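Local atomic coordinates of aminotransferase (Psychrobacter arcticus 273-4, PDB entry 3IF2), a protein that probably transfers amino groups with the cofactor pyridoxal 5'-phosphate, consistent with a valine-pyruvate type transaminase of the class I and II family. Residues G60-T65 and N69-I74; F119-N124 and S298-V303; L223-M228 and S258-N263; E50-T55 and I277-M282; F187-D192 and Y408-E413. All blocks are in the same frame, centred on the assembly; numbering follows the deposited sequence. Where two conformers were deposited one is given.

Interaction 1 of 5, residues G60-T65 and N69-I74; sequences GNDNDT and NSSAII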
# COMPACT_ATOMS: atom_id res chain seq x y z
N GLY A 60 8.13 -0.76 23.30
CA GLY A 60 7.40 -1.84 23.97
C GLY A 60 7.51 -1.87 25.49
O GLY A 60 6.76 -2.60 26.13
N ASN A 61 8.44 -1.07 26.06
CA ASN A 61 8.70 -1.00 27.51
C ASN A 61 8.17 0.28 28.21
O ASN A 61 8.45 0.45 29.38
CB ASN A 61 10.22 -1.17 27.79
CG ASN A 61 10.75 -2.60 27.49
OD1 ASN A 61 9.98 -3.55 27.45
ND2 ASN A 61 12.06 -2.74 27.32
N ASP A 62 7.40 1.15 27.52
CA ASP A 62 6.84 2.41 28.11
C ASP A 62 5.34 2.32 28.53
O ASP A 62 4.63 3.34 28.64
CB ASP A 62 7.09 3.63 27.22
CG ASP A 62 6.32 3.62 25.88
OD1 ASP A 62 5.54 2.66 25.58
OD2 ASP A 62 6.52 4.59 25.11
N ASN A 63 4.88 1.08 28.74
CA ASN A 63 3.56 0.79 29.25
C ASN A 63 3.51 1.14 30.73
O ASN A 63 4.54 1.09 31.42
CB ASN A 63 3.18 -0.70 29.07
CG ASN A 63 4.18 -1.68 29.73
OD1 ASN A 63 5.31 -1.87 29.28
ND2 ASN A 63 3.75 -2.31 30.80
N ASP A 64 2.31 1.49 31.22
CA ASP A 64 2.10 1.74 32.65
C ASP A 64 2.17 0.38 33.35
O ASP A 64 1.96 -0.65 32.70
CB ASP A 64 0.80 2.49 32.92
CG ASP A 64 0.85 3.94 32.43
OD1 ASP A 64 1.85 4.66 32.65
OD2 ASP A 64 -0.12 4.40 31.81
N THR A 65 2.53 0.38 34.63
CA THR A 65 2.73 -0.84 35.40
C THR A 65 1.53 -1.79 35.33
O THR A 65 0.37 -1.36 35.53
CB THR A 65 3.06 -0.52 36.85
OG1 THR A 65 4.18 0.36 36.87
CG2 THR A 65 3.38 -1.78 37.66
N ASN A 69 -0.55 -1.24 27.50
CA ASN A 69 -0.70 0.05 26.75
C ASN A 69 0.62 0.77 26.30
O ASN A 69 0.70 2.01 26.37
CB ASN A 69 -1.55 1.05 27.56
CG ASN A 69 -0.82 1.59 28.82
OD1 ASN A 69 0.08 0.94 29.37
ND2 ASN A 69 -1.19 2.77 29.24
N SER A 70 1.63 0.03 25.85
CA SER A 70 2.87 0.62 25.33
C SER A 70 2.67 1.31 23.96
O SER A 70 1.69 1.07 23.28
CB SER A 70 3.97 -0.43 25.21
OG SER A 70 3.54 -1.54 24.45
N SER A 71 3.62 2.17 23.58
CA SER A 71 3.56 2.90 22.28
C SER A 71 3.44 1.94 21.10
O SER A 71 2.65 2.17 20.19
CB SER A 71 4.80 3.80 22.08
OG SER A 71 4.82 4.87 23.00
N ALA A 72 4.21 0.85 21.16
CA ALA A 72 4.17 -0.22 20.17
C ALA A 72 2.74 -0.76 20.03
O ALA A 72 2.24 -0.86 18.91
CB ALA A 72 5.15 -1.33 20.54
N ILE A 73 2.08 -1.08 21.15
CA ILE A 73 0.69 -1.56 21.11
C ILE A 73 -0.30 -0.52 20.55
O ILE A 73 -1.14 -0.86 19.72
CB ILE A 73 0.22 -2.10 22.52
CG1 ILE A 73 0.93 -3.43 22.85
CG2 ILE A 73 -1.29 -2.26 22.60
CD1 ILE A 73 0.80 -4.59 21.80
N ILE A 74 -0.17 0.73 20.97
CA ILE A 74 -1.08 1.79 20.52
C ILE A 74 -0.96 2.00 19.00
O ILE A 74 -1.98 2.15 18.29
CB ILE A 74 -0.86 3.12 21.35
CG1 ILE A 74 -1.31 2.91 22.81
CG2 ILE A 74 -1.62 4.30 20.76
CD1 ILE A 74 -0.87 4.01 23.78
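Asn-63 and Ser-70 bring their CA atoms to 4.0 Å where the loop 60-65 turns back on 69-72, the two runs heading in nearly opposite directions, 162° apart. Asp-62 does the main work. Its CG lies between the backbone N and the carbonyl carbon (chi1 68°), which swings the carboxylate toward the start of helix 71-77. There OD1 accepts from Ser-71 N at 2.8 Å in an almost straight bond, while OD2 takes the hydroxyl of Ser-71 OG at 2.7 Å. Both oxygens use their syn lone pairs, a two-pronged grip that fixes the carboxylate's rotation. A short acidic side chain suits this place, because Ser-70 is the N-cap and the first amide of the helix faces outward for a partner. Further along, Asn-69 uses both ends of its amide on one residue: OD1 receives Asp-64 N at 2.9 Å on a lone pair in the carbonyl plane, and ND2 donates to Asp-64 OD2 at 3.2 Å, reaching it from above the carboxylate plane. An amide suits the place because it carries an acceptor and a donor side by side. Ala-72 CB packs on the backbone of Gly-60, 4.1 Å from its N. Ser-70 also packs on Leu-53 of the second subunit. The negative charge of Asp-62 at a helix N-terminus would be expected to interact favourably with the helix dipole, tying the short interhelical turn to the helix it precedes.

Interaction 2 of 5, residues F119-N124 and S298-V303; sequences FFYLFN and SAMNAV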
# COMPACT_ATOMS: atom_id res chain seq x y z
N PHE A 119 4.96 7.35 -5.92
CA PHE A 119 5.10 7.56 -7.37
C PHE A 119 3.90 7.05 -8.15
O PHE A 119 3.53 7.67 -9.14
CB PHE A 119 6.40 7.00 -7.94
CG PHE A 119 7.58 7.40 -7.15
CD1 PHE A 119 7.84 8.74 -6.86
CD2 PHE A 119 8.45 6.43 -6.66
CE1 PHE A 119 8.95 9.11 -6.10
CE2 PHE A 119 9.53 6.79 -5.91
CZ PHE A 119 9.78 8.13 -5.63
N PHE A 120 3.31 5.94 -7.70
CA PHE A 120 2.07 5.44 -8.30
C PHE A 120 0.98 6.52 -8.20
O PHE A 120 0.27 6.77 -9.16
CB PHE A 120 1.62 4.12 -7.67
CG PHE A 120 0.28 3.65 -8.16
CD1 PHE A 120 0.15 3.12 -9.43
CD2 PHE A 120 -0.85 3.78 -7.38
CE1 PHE A 120 -1.10 2.70 -9.93
CE2 PHE A 120 -2.10 3.36 -7.85
CZ PHE A 120 -2.22 2.81 -9.13
N TYR A 121 0.89 7.20 -7.05
CA TYR A 121 -0.06 8.30 -6.91
C TYR A 121 0.33 9.50 -7.77
O TYR A 121 -0.46 9.90 -8.64
CB TYR A 121 -0.25 8.75 -5.45
CG TYR A 121 -0.85 7.74 -4.47
CD1 TYR A 121 -1.66 6.68 -4.88
CD2 TYR A 121 -0.66 7.92 -3.10
CE1 TYR A 121 -2.20 5.79 -3.93
CE2 TYR A 121 -1.19 7.07 -2.16
CZ TYR A 121 -1.96 6.00 -2.56
OH TYR A 121 -2.51 5.17 -1.63
N LEU A 122 1.54 10.04 -7.55
CA LEU A 122 1.99 11.26 -8.22
C LEU A 122 2.03 11.17 -9.77
O LEU A 122 1.60 12.11 -10.44
CB LEU A 122 3.34 11.77 -7.67
CG LEU A 122 3.42 12.23 -6.20
CD1 LEU A 122 4.90 12.43 -5.77
CD2 LEU A 122 2.56 13.50 -5.93
N PHE A 123 2.50 10.05 -10.32
CA PHE A 123 2.57 9.92 -11.78
C PHE A 123 1.20 9.75 -12.44
O PHE A 123 1.01 10.21 -13.57
CB PHE A 123 3.57 8.86 -12.23
CG PHE A 123 5.02 9.11 -11.81
CD1 PHE A 123 5.49 10.36 -11.35
CD2 PHE A 123 5.95 8.10 -11.98
CE1 PHE A 123 6.84 10.52 -11.00
CE2 PHE A 123 7.27 8.28 -11.67
CZ PHE A 123 7.72 9.48 -11.18
N ASN A 124 0.27 9.11 -11.75
CA ASN A 124 -1.13 9.04 -12.20
C ASN A 124 -1.92 10.31 -11.87
O ASN A 124 -2.94 10.57 -12.50
CB ASN A 124 -1.81 7.78 -11.66
CG ASN A 124 -1.38 6.54 -12.40
OD1 ASN A 124 -1.70 6.39 -13.60
ND2 ASN A 124 -0.65 5.66 -11.73
N SER A 298 -3.92 12.00 0.42
CA SER A 298 -4.77 11.57 1.55
C SER A 298 -6.01 10.86 1.03
O SER A 298 -6.32 9.74 1.46
CB SER A 298 -5.18 12.79 2.42
OG SER A 298 -6.20 12.50 3.37
N ALA A 299 -6.71 11.51 0.09
CA ALA A 299 -7.94 10.95 -0.50
C ALA A 299 -7.67 9.62 -1.21
O ALA A 299 -8.48 8.68 -1.09
CB ALA A 299 -8.64 11.96 -1.43
N MSE A 300 -6.55 9.55 -1.93
CA MSE A 300 -6.11 8.31 -2.59
C MSE A 300 -5.77 7.18 -1.58
O MSE A 300 -6.13 6.01 -1.81
CB MSE A 300 -4.93 8.58 -3.53
CG MSE A 300 -5.33 9.28 -4.80
SE MSE A 300 -3.76 9.65 -5.89
CE MSE A 300 -4.58 10.62 -7.37
N ASN A 301 -5.04 7.51 -0.51
CA ASN A 301 -4.77 6.55 0.59
C ASN A 301 -6.05 5.98 1.14
O ASN A 301 -6.16 4.78 1.25
CB ASN A 301 -3.95 7.18 1.76
CG ASN A 301 -2.43 7.12 1.54
OD1 ASN A 301 -1.93 6.25 0.82
ND2 ASN A 301 -1.70 7.98 2.23
N ALA A 302 -7.03 6.84 1.43
CA ALA A 302 -8.37 6.40 1.91
C ALA A 302 -8.99 5.31 1.04
O ALA A 302 -9.44 4.31 1.56
CB ALA A 302 -9.33 7.57 2.03
N VAL A 303 -8.95 5.47 -0.28
CA VAL A 303 -9.60 4.54 -1.20
C VAL A 303 -8.74 3.30 -1.45
O VAL A 303 -9.23 2.17 -1.37
CB VAL A 303 -9.98 5.25 -2.55
CG1 VAL A 303 -10.69 4.29 -3.48
CG2 VAL A 303 -10.86 6.46 -2.30
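Asn-301 OD1 is gripped by two groups: the phenol Tyr-121 OH donates to it at 2.7 Å, and Asn-305 ND2, one turn further along helix 291-305, bonds to the same oxygen. The hydroxyl comes in at a C=O...donor angle of 136°, tilted 29° from the carbonyl plane, and the amide oxygen lies at the edge of the tyrosine ring, near the ring's plane. Ring and amide are themselves steeply turned against each other. The other end of the amide is also used, since Asn-301 ND2 donates to the backbone oxygens of Leu-111 and Pro-82; an asparagine suits a buried site where an acceptor and a donor must both be satisfied.

One face of the ring is taken by Met-300, a selenomethionine here. Its CB stands over the centre of the Tyr-121 ring, 3.9 Å from the centroid, in a CH-pi contact. From there the side chain runs extended past CG (chi2 178°), sliding back over the ring against the direction of the tyrosine, until SE lies obliquely above it, 4.3 Å from the centroid. This is a Met-aromatic contact, and SE also touches Tyr-121 CB at 3.7 Å. A long, unbranched and polarisable chain is well suited to lie along a ring in this way.

Helix 115-125, which carries the cofactor-touching Phe-119, is thereby joined to helix 291-305, and Met-300 packs in turn on Phe-7 of the second subunit. The tyrosine serves both needs of a buried helix interface: its face takes part in apolar packing, while its hydroxyl finds a hydrogen-bonding partner and so pays the cost of burying a polar group.

Interaction 3 of 5, residues L223-M228 and S258-N263; sequences LTDEEM and SDAHLN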
# COMPACT_ATOMS: atom_id res chain seq x y z
N LEU A 223 22.40 15.52 -9.60
CA LEU A 223 22.11 16.71 -10.41
C LEU A 223 22.59 17.90 -9.58
O LEU A 223 22.32 17.96 -8.39
CB LEU A 223 20.61 16.83 -10.74
CG LEU A 223 20.03 15.75 -11.67
CD1 LEU A 223 18.50 15.70 -11.57
CD2 LEU A 223 20.47 15.96 -13.11
N THR A 224 23.30 18.80 -10.23
CA THR A 224 23.95 19.95 -9.57
C THR A 224 22.95 20.99 -9.08
O THR A 224 21.85 21.11 -9.63
CB THR A 224 25.01 20.66 -10.51
OG1 THR A 224 24.34 21.48 -11.47
CG2 THR A 224 25.92 19.65 -11.22
N ASP A 225 23.33 21.73 -8.05
CA ASP A 225 22.52 22.85 -7.55
C ASP A 225 22.05 23.79 -8.69
O ASP A 225 20.86 24.17 -8.72
CB ASP A 225 23.27 23.65 -6.46
CG ASP A 225 23.34 22.92 -5.12
OD1 ASP A 225 22.60 21.91 -4.89
OD2 ASP A 225 24.12 23.39 -4.25
N GLU A 226 22.96 24.09 -9.62
CA GLU A 226 22.64 24.95 -10.78
C GLU A 226 21.63 24.26 -11.72
O GLU A 226 20.71 24.90 -12.23
CB GLU A 226 23.90 25.35 -11.55
CG GLU A 226 23.68 26.49 -12.54
CD GLU A 226 24.90 26.79 -13.37
OE1 GLU A 226 25.86 25.99 -13.34
OE2 GLU A 226 24.90 27.82 -14.06
N GLU A 227 21.80 22.94 -11.92
CA GLU A 227 20.86 22.16 -12.75
C GLU A 227 19.45 22.12 -12.13
O GLU A 227 18.44 22.29 -12.86
CB GLU A 227 21.38 20.73 -13.02
CG GLU A 227 22.51 20.65 -14.06
CD GLU A 227 23.11 19.25 -14.22
OE1 GLU A 227 23.06 18.44 -13.28
OE2 GLU A 227 23.66 18.97 -15.30
N MSE A 228 19.37 21.95 -10.80
CA MSE A 228 18.08 21.97 -10.09
C MSE A 228 17.36 23.32 -10.10
O MSE A 228 16.13 23.37 -10.21
CB MSE A 228 18.23 21.50 -8.64
CG MSE A 228 18.68 20.04 -8.48
SE MSE A 228 17.65 18.67 -9.42
CE MSE A 228 15.89 19.29 -8.86
N SER A 258 28.87 14.63 -2.75
CA SER A 258 29.24 15.89 -3.42
C SER A 258 28.34 17.03 -2.93
O SER A 258 27.24 16.79 -2.44
CB SER A 258 29.19 15.74 -4.94
OG SER A 258 27.87 15.54 -5.41
N ASP A 259 28.81 18.26 -3.10
CA ASP A 259 28.11 19.46 -2.59
C ASP A 259 26.69 19.62 -3.17
O ASP A 259 26.53 19.66 -4.37
CB ASP A 259 28.96 20.72 -2.90
CG ASP A 259 28.58 21.92 -2.03
OD1 ASP A 259 28.59 21.80 -0.77
OD2 ASP A 259 28.33 23.01 -2.59
N ALA A 260 25.66 19.67 -2.31
CA ALA A 260 24.25 19.84 -2.74
C ALA A 260 23.39 20.50 -1.67
O ALA A 260 23.70 20.42 -0.49
CB ALA A 260 23.65 18.48 -3.12
N HIS A 261 22.31 21.14 -2.11
CA HIS A 261 21.34 21.76 -1.20
C HIS A 261 19.94 21.17 -1.40
O HIS A 261 19.53 20.93 -2.52
CB HIS A 261 21.32 23.27 -1.37
CG HIS A 261 22.63 23.91 -1.05
ND1 HIS A 261 23.14 24.97 -1.76
CD2 HIS A 261 23.56 23.59 -0.11
CE1 HIS A 261 24.31 25.32 -1.25
NE2 HIS A 261 24.60 24.49 -0.26
N LEU A 262 19.23 20.92 -0.29
CA LEU A 262 17.86 20.43 -0.32
C LEU A 262 17.01 21.69 -0.23
O LEU A 262 17.05 22.39 0.79
CB LEU A 262 17.55 19.50 0.85
CG LEU A 262 16.17 18.82 0.84
CD1 LEU A 262 16.05 17.84 -0.32
CD2 LEU A 262 15.91 18.11 2.18
N ASN A 263 16.28 21.99 -1.32
CA ASN A 263 15.38 23.14 -1.39
C ASN A 263 13.93 22.71 -1.60
O ASN A 263 13.64 21.61 -2.08
CB ASN A 263 15.80 24.09 -2.52
CG ASN A 263 17.06 24.90 -2.18
OD1 ASN A 263 18.02 24.88 -2.95
ND2 ASN A 263 17.05 25.60 -1.06
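Asp-225 sets one carboxylate oxygen, OD2, over a face of the His-261 ring, the carboxylate and ring planes only 23° apart. OD2 comes within 3.1 Å of His-261 ND1, yet the angle is poor for a hydrogen bond, because a ring nitrogen directs its proton or lone pair within the ring plane and the oxygen stands above it. The true bond is to the backbone: Asp-225 OD1 accepts from His-261 N at 2.9 Å, using its syn lone pair. The same oxygen also lies 3.4 Å from Ala-260 CA. OD1 has a stronger partner in Arg-214, whose NH2 forms a salt bridge with it, while the rest of that guanidinium group bonds to the backbone oxygens of Leu-223 and His-261. Arg-214 thus ties both segments together around the aspartate.

Asp-225 stands in the first turn of helix 225-237, where an acidic residue is well placed. The helix opens with a capping box: Thr-224 OG1 accepts from Glu-227 N at 3.0 Å, and Glu-227 OE1 returns the bond from Thr-224 N at 3.1 Å. The second carboxylate nearby, Asp-259, puts its OD2 4.5 Å from Asp-225 OD2, a like-charged pair at the surface. The arginine and the helix N-terminus probably offset this repulsion, so that the aspartate can remain ionised while it fixes the loop before strand 268-273 to the helix.

Interaction 4 of 5, residues E50-T55 and I277-M282; sequences ELFLET and IGLPGM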
# COMPACT_ATOMS: atom_id res chain seq x y z
N GLU A 50 21.58 -1.72 15.86
CA GLU A 50 21.65 -1.54 17.31
C GLU A 50 20.75 -0.40 17.76
O GLU A 50 20.03 -0.55 18.77
CB GLU A 50 23.10 -1.29 17.76
CG GLU A 50 23.90 -2.57 17.84
CD GLU A 50 25.40 -2.40 17.64
OE1 GLU A 50 25.93 -1.26 17.63
OE2 GLU A 50 26.05 -3.46 17.47
N LEU A 51 20.79 0.74 17.05
CA LEU A 51 19.91 1.88 17.38
C LEU A 51 18.43 1.54 17.18
O LEU A 51 17.58 1.89 18.01
CB LEU A 51 20.28 3.13 16.59
CG LEU A 51 19.41 4.40 16.76
CD1 LEU A 51 19.15 4.79 18.23
CD2 LEU A 51 20.06 5.54 15.98
N PHE A 52 18.13 0.87 16.06
CA PHE A 52 16.80 0.40 15.78
C PHE A 52 16.28 -0.57 16.85
O PHE A 52 15.14 -0.41 17.29
CB PHE A 52 16.67 -0.24 14.38
CG PHE A 52 16.80 0.74 13.20
CD1 PHE A 52 16.48 2.12 13.31
CD2 PHE A 52 17.12 0.25 11.94
CE1 PHE A 52 16.58 2.98 12.21
CE2 PHE A 52 17.20 1.11 10.84
CZ PHE A 52 16.93 2.48 10.98
N LEU A 53 17.11 -1.53 17.26
CA LEU A 53 16.70 -2.51 18.28
C LEU A 53 16.40 -1.84 19.61
O LEU A 53 15.42 -2.17 20.26
CB LEU A 53 17.76 -3.62 18.48
CG LEU A 53 17.37 -4.83 19.33
CD1 LEU A 53 15.96 -5.38 18.96
CD2 LEU A 53 18.43 -5.90 19.23
N GLU A 54 17.24 -0.88 19.99
CA GLU A 54 17.04 -0.07 21.20
C GLU A 54 15.70 0.68 21.15
O GLU A 54 14.94 0.66 22.11
CB GLU A 54 18.20 0.92 21.39
CG GLU A 54 18.02 2.05 22.41
CD GLU A 54 19.20 3.00 22.36
OE1 GLU A 54 20.32 2.55 22.68
OE2 GLU A 54 19.01 4.17 21.98
N THR A 55 15.45 1.34 20.03
CA THR A 55 14.20 2.09 19.86
C THR A 55 12.98 1.15 19.96
O THR A 55 12.05 1.44 20.70
CB THR A 55 14.18 2.88 18.54
OG1 THR A 55 15.37 3.68 18.44
CG2 THR A 55 12.98 3.78 18.48
N ILE A 277 17.48 4.22 4.93
CA ILE A 277 18.13 4.40 6.23
C ILE A 277 18.25 3.02 6.88
O ILE A 277 18.93 2.91 7.89
CB ILE A 277 17.46 5.47 7.20
CG1 ILE A 277 16.10 5.03 7.79
CG2 ILE A 277 17.27 6.78 6.48
CD1 ILE A 277 15.55 5.99 8.86
N GLY A 278 17.56 2.01 6.33
CA GLY A 278 17.57 0.63 6.80
C GLY A 278 16.24 -0.00 7.19
O GLY A 278 16.26 -1.08 7.77
N LEU A 279 15.09 0.62 6.88
CA LEU A 279 13.74 0.08 7.24
C LEU A 279 12.83 -0.19 6.02
O LEU A 279 11.62 0.14 6.06
CB LEU A 279 13.04 1.03 8.22
CG LEU A 279 13.75 1.38 9.53
CD1 LEU A 279 13.05 2.55 10.24
CD2 LEU A 279 13.87 0.15 10.43
N PRO A 280 13.37 -0.84 4.95
CA PRO A 280 12.56 -1.05 3.77
C PRO A 280 11.38 -1.98 3.99
O PRO A 280 10.36 -1.83 3.31
CB PRO A 280 13.55 -1.67 2.78
CG PRO A 280 14.44 -2.45 3.65
CD PRO A 280 14.65 -1.57 4.83
N GLY A 281 11.50 -2.90 4.94
CA GLY A 281 10.44 -3.85 5.26
C GLY A 281 9.19 -3.22 5.84
O GLY A 281 8.12 -3.81 5.76
N MSE A 282 9.35 -2.02 6.41
CA MSE A 282 8.26 -1.25 6.99
C MSE A 282 7.42 -0.46 5.98
O MSE A 282 6.30 -0.06 6.33
CB MSE A 282 8.81 -0.25 8.00
CG MSE A 282 9.62 -0.84 9.15
SE MSE A 282 8.63 -2.11 10.21
CE MSE A 282 9.49 -1.51 11.86
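Phe-52 and Leu-279 carry the apolar part of this buried contact, approaching from opposite directions. Leu-279 CD2 sits over one face of the Phe-52 ring, 3.7 Å from its centroid and displaced toward the rim, in a CH-pi arrangement. The nearest ring atom to that methyl is Phe-52 CE2, at 3.5 Å. The phenylalanine is turned for this by a chi1 of -69°, which places CG anti to the carbonyl carbon and sends the ring straight off helix 46-60. Ile-277 meets the ring's far end, its CG1 4.2 Å from Phe-52 CZ.

Backbone carbonyls form the second kind of contact. Ile-277 O lies at the ring edge, near its plane, 3.7 Å from Phe-52 CZ, where the slightly positive C-H rim suits an oxygen. Gly-278 O approaches Phe-52 CE2 obliquely, at 3.9 Å. Gly-278 has a positive phi of 122°, a conformation unfavourable for residues with a side chain, and a CB there would press on Phe-52 CE2. Were Phe-52 cut back to an alanine, Leu-279 CD2 would probably lose the face it rests on, with a gap opened between helix and loop.

Leu-279 also packs on Met-76 of the second subunit. The loop directly follows Lys-276, which binds pyridoxal 5'-phosphate, and leads to Arg-283 of the same pocket; a loop running on from the cofactor lysine, packed here by an N-terminal helix, is consistent with the fold type I aminotransferases.

Interaction 5 of 5, residues F187-D192 and Y408-E413; sequences FKYRVD and YQHAHE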
# COMPACT_ATOMS: atom_id res chain seq x y z
N PHE A 187 33.04 9.43 -15.59
CA PHE A 187 32.17 10.34 -16.32
C PHE A 187 30.95 10.78 -15.50
O PHE A 187 30.65 10.18 -14.47
CB PHE A 187 31.73 9.72 -17.65
CG PHE A 187 30.84 8.49 -17.52
CD1 PHE A 187 31.38 7.26 -17.17
CD2 PHE A 187 29.49 8.56 -17.83
CE1 PHE A 187 30.57 6.12 -17.07
CE2 PHE A 187 28.67 7.42 -17.75
CZ PHE A 187 29.21 6.21 -17.35
N LYS A 188 30.31 11.84 -15.96
CA LYS A 188 29.13 12.40 -15.31
C LYS A 188 28.11 12.78 -16.37
O LYS A 188 28.43 13.54 -17.30
CB LYS A 188 29.50 13.66 -14.51
CG LYS A 188 28.41 14.12 -13.46
CD LYS A 188 28.53 15.61 -13.07
CE LYS A 188 27.68 16.05 -11.87
NZ LYS A 188 26.26 15.55 -11.80
N TYR A 189 26.89 12.26 -16.22
CA TYR A 189 25.77 12.63 -17.07
C TYR A 189 25.36 14.06 -16.68
O TYR A 189 25.42 14.40 -15.48
CB TYR A 189 24.56 11.70 -16.87
CG TYR A 189 24.75 10.27 -17.33
CD1 TYR A 189 25.03 9.98 -18.67
CD2 TYR A 189 24.55 9.18 -16.46
CE1 TYR A 189 25.17 8.66 -19.12
CE2 TYR A 189 24.70 7.85 -16.91
CZ TYR A 189 25.00 7.61 -18.24
OH TYR A 189 25.14 6.32 -18.67
N ARG A 190 24.98 14.86 -17.68
CA ARG A 190 24.51 16.25 -17.46
C ARG A 190 23.27 16.58 -18.30
O ARG A 190 23.08 16.06 -19.40
CB ARG A 190 25.66 17.28 -17.63
CG ARG A 190 26.60 17.32 -16.40
CD ARG A 190 27.38 18.64 -16.21
NE ARG A 190 28.55 18.78 -17.08
CZ ARG A 190 29.80 18.47 -16.72
NH1 ARG A 190 30.06 17.99 -15.51
NH2 ARG A 190 30.78 18.65 -17.59
N VAL A 191 22.42 17.44 -17.75
CA VAL A 191 21.15 17.80 -18.38
C VAL A 191 21.35 18.60 -19.67
O VAL A 191 22.06 19.61 -19.69
CB VAL A 191 20.19 18.58 -17.42
CG1 VAL A 191 18.88 18.93 -18.13
CG2 VAL A 191 19.89 17.75 -16.17
N ASP A 192 20.72 18.11 -20.75
CA ASP A 192 20.74 18.74 -22.06
C ASP A 192 19.54 19.70 -22.07
O ASP A 192 18.43 19.32 -22.44
CB ASP A 192 20.66 17.68 -23.17
CG ASP A 192 20.68 18.26 -24.58
OD1 ASP A 192 20.89 19.49 -24.78
OD2 ASP A 192 20.51 17.45 -25.52
N TYR A 408 19.64 2.30 -29.56
CA TYR A 408 20.32 3.26 -28.67
C TYR A 408 21.55 2.54 -28.13
O TYR A 408 21.43 1.78 -27.17
CB TYR A 408 19.35 3.74 -27.56
CG TYR A 408 19.87 4.83 -26.60
CD1 TYR A 408 21.01 5.60 -26.88
CD2 TYR A 408 19.14 5.16 -25.46
CE1 TYR A 408 21.44 6.62 -26.03
CE2 TYR A 408 19.58 6.19 -24.58
CZ TYR A 408 20.74 6.90 -24.89
OH TYR A 408 21.19 7.92 -24.08
N GLN A 409 22.71 2.75 -28.78
CA GLN A 409 23.98 2.09 -28.42
C GLN A 409 24.30 2.19 -26.93
O GLN A 409 24.50 1.18 -26.27
CB GLN A 409 25.15 2.66 -29.25
CG GLN A 409 26.55 2.09 -28.95
CD GLN A 409 27.67 2.69 -29.80
OE1 GLN A 409 27.44 3.15 -30.91
NE2 GLN A 409 28.90 2.66 -29.27
N HIS A 410 24.30 3.42 -26.42
CA HIS A 410 24.63 3.67 -25.02
C HIS A 410 23.75 2.88 -24.03
O HIS A 410 24.26 2.39 -23.03
CB HIS A 410 24.58 5.17 -24.71
CG HIS A 410 25.17 5.52 -23.37
ND1 HIS A 410 26.52 5.51 -23.13
CD2 HIS A 410 24.58 5.90 -22.21
CE1 HIS A 410 26.74 5.87 -21.88
NE2 HIS A 410 25.58 6.11 -21.30
N ALA A 411 22.46 2.73 -24.34
CA ALA A 411 21.52 1.95 -23.51
C ALA A 411 21.81 0.43 -23.50
O ALA A 411 21.24 -0.29 -22.68
CB ALA A 411 20.05 2.21 -23.93
N HIS A 412 22.67 -0.06 -24.40
CA HIS A 412 23.08 -1.47 -24.44
C HIS A 412 24.54 -1.68 -24.00
O HIS A 412 25.05 -2.81 -24.13
CB HIS A 412 22.89 -2.02 -25.87
CG HIS A 412 21.46 -2.05 -26.30
ND1 HIS A 412 20.51 -2.85 -25.69
CD2 HIS A 412 20.80 -1.38 -27.28
CE1 HIS A 412 19.34 -2.67 -26.27
NE2 HIS A 412 19.49 -1.78 -27.24
N GLU A 413 25.18 -0.65 -23.45
CA GLU A 413 26.61 -0.71 -23.04
C GLU A 413 26.89 -0.55 -21.54
O GLU A 413 28.04 -0.58 -21.15
CB GLU A 413 27.43 0.31 -23.86
CG GLU A 413 27.61 -0.10 -25.32
CD GLU A 413 28.49 0.84 -26.12
OE1 GLU A 413 28.83 1.95 -25.63
OE2 GLU A 413 28.85 0.47 -27.28
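Tyr-189 reaches from its strand to His-410, whose ring comes to meet it from the opposite direction. CB points across the gap, and a chi1 of -67° sets CG anti to the carbonyl carbon, which carries the ring out toward His-410. One ring face receives Phe-187 CE2 from two residues earlier in the strand, 3.7 Å above the plane and offset toward the rim. Farther out, CE1 passes His-410 NE2 at 3.4 Å, and CZ lies almost as near to the same nitrogen. At the tip, OH forms a hydrogen bond with His-410 NE2 at 2.7 Å. The nitrogen is near the plane of the tyrosine ring and the hydroxyl near that of the imidazole, although the rings are turned 89° against each other. Neither ring therefore covers the other's face; each is met at its edge, and either partner could be the donor. Trp-369 NE1 bonds to the same hydroxyl. A phenylalanine in place of Tyr-189 would probably leave both His-410 NE2 and Trp-369 NE1 without this oxygen as a partner.

Aromatic rings continue around the pair: His-410 and Phe-187 each meet Trp-371 edge-to-face. Strand 183-190 lies between strands 174-180 and 357-360 in the six-stranded mixed sheet, and the contact links it to the short 3-10 turn just before strand 414-418, across strands 357-360 and 367-372, the latter bearing both tryptophans.

Interactions 1, 2 and 4 touch the second subunit, whereas no other chain of the assembly touches the segments of interactions 3 and 5. Interaction 1 is nested in the loop closed by interaction 4, their centres about 18 Å apart, and the helices 46-60 and 71-77 follow each other in sequence. The spans of interactions 2, 4 and 5 cross one another, interlacing distant parts of the sequence, and interaction 3 is nested within all three. It touches interaction 5 directly, since Glu-227 OE2 probably accepts from Val-191 N, joining helix 225-237 to the end of strand 183-190. Interactions 1 and 5 stand farthest apart, about 53 Å between centres, on opposite sides of the chain's centre. Together the contacts run from the dimer interface past the cofactor region to the six-stranded sheet.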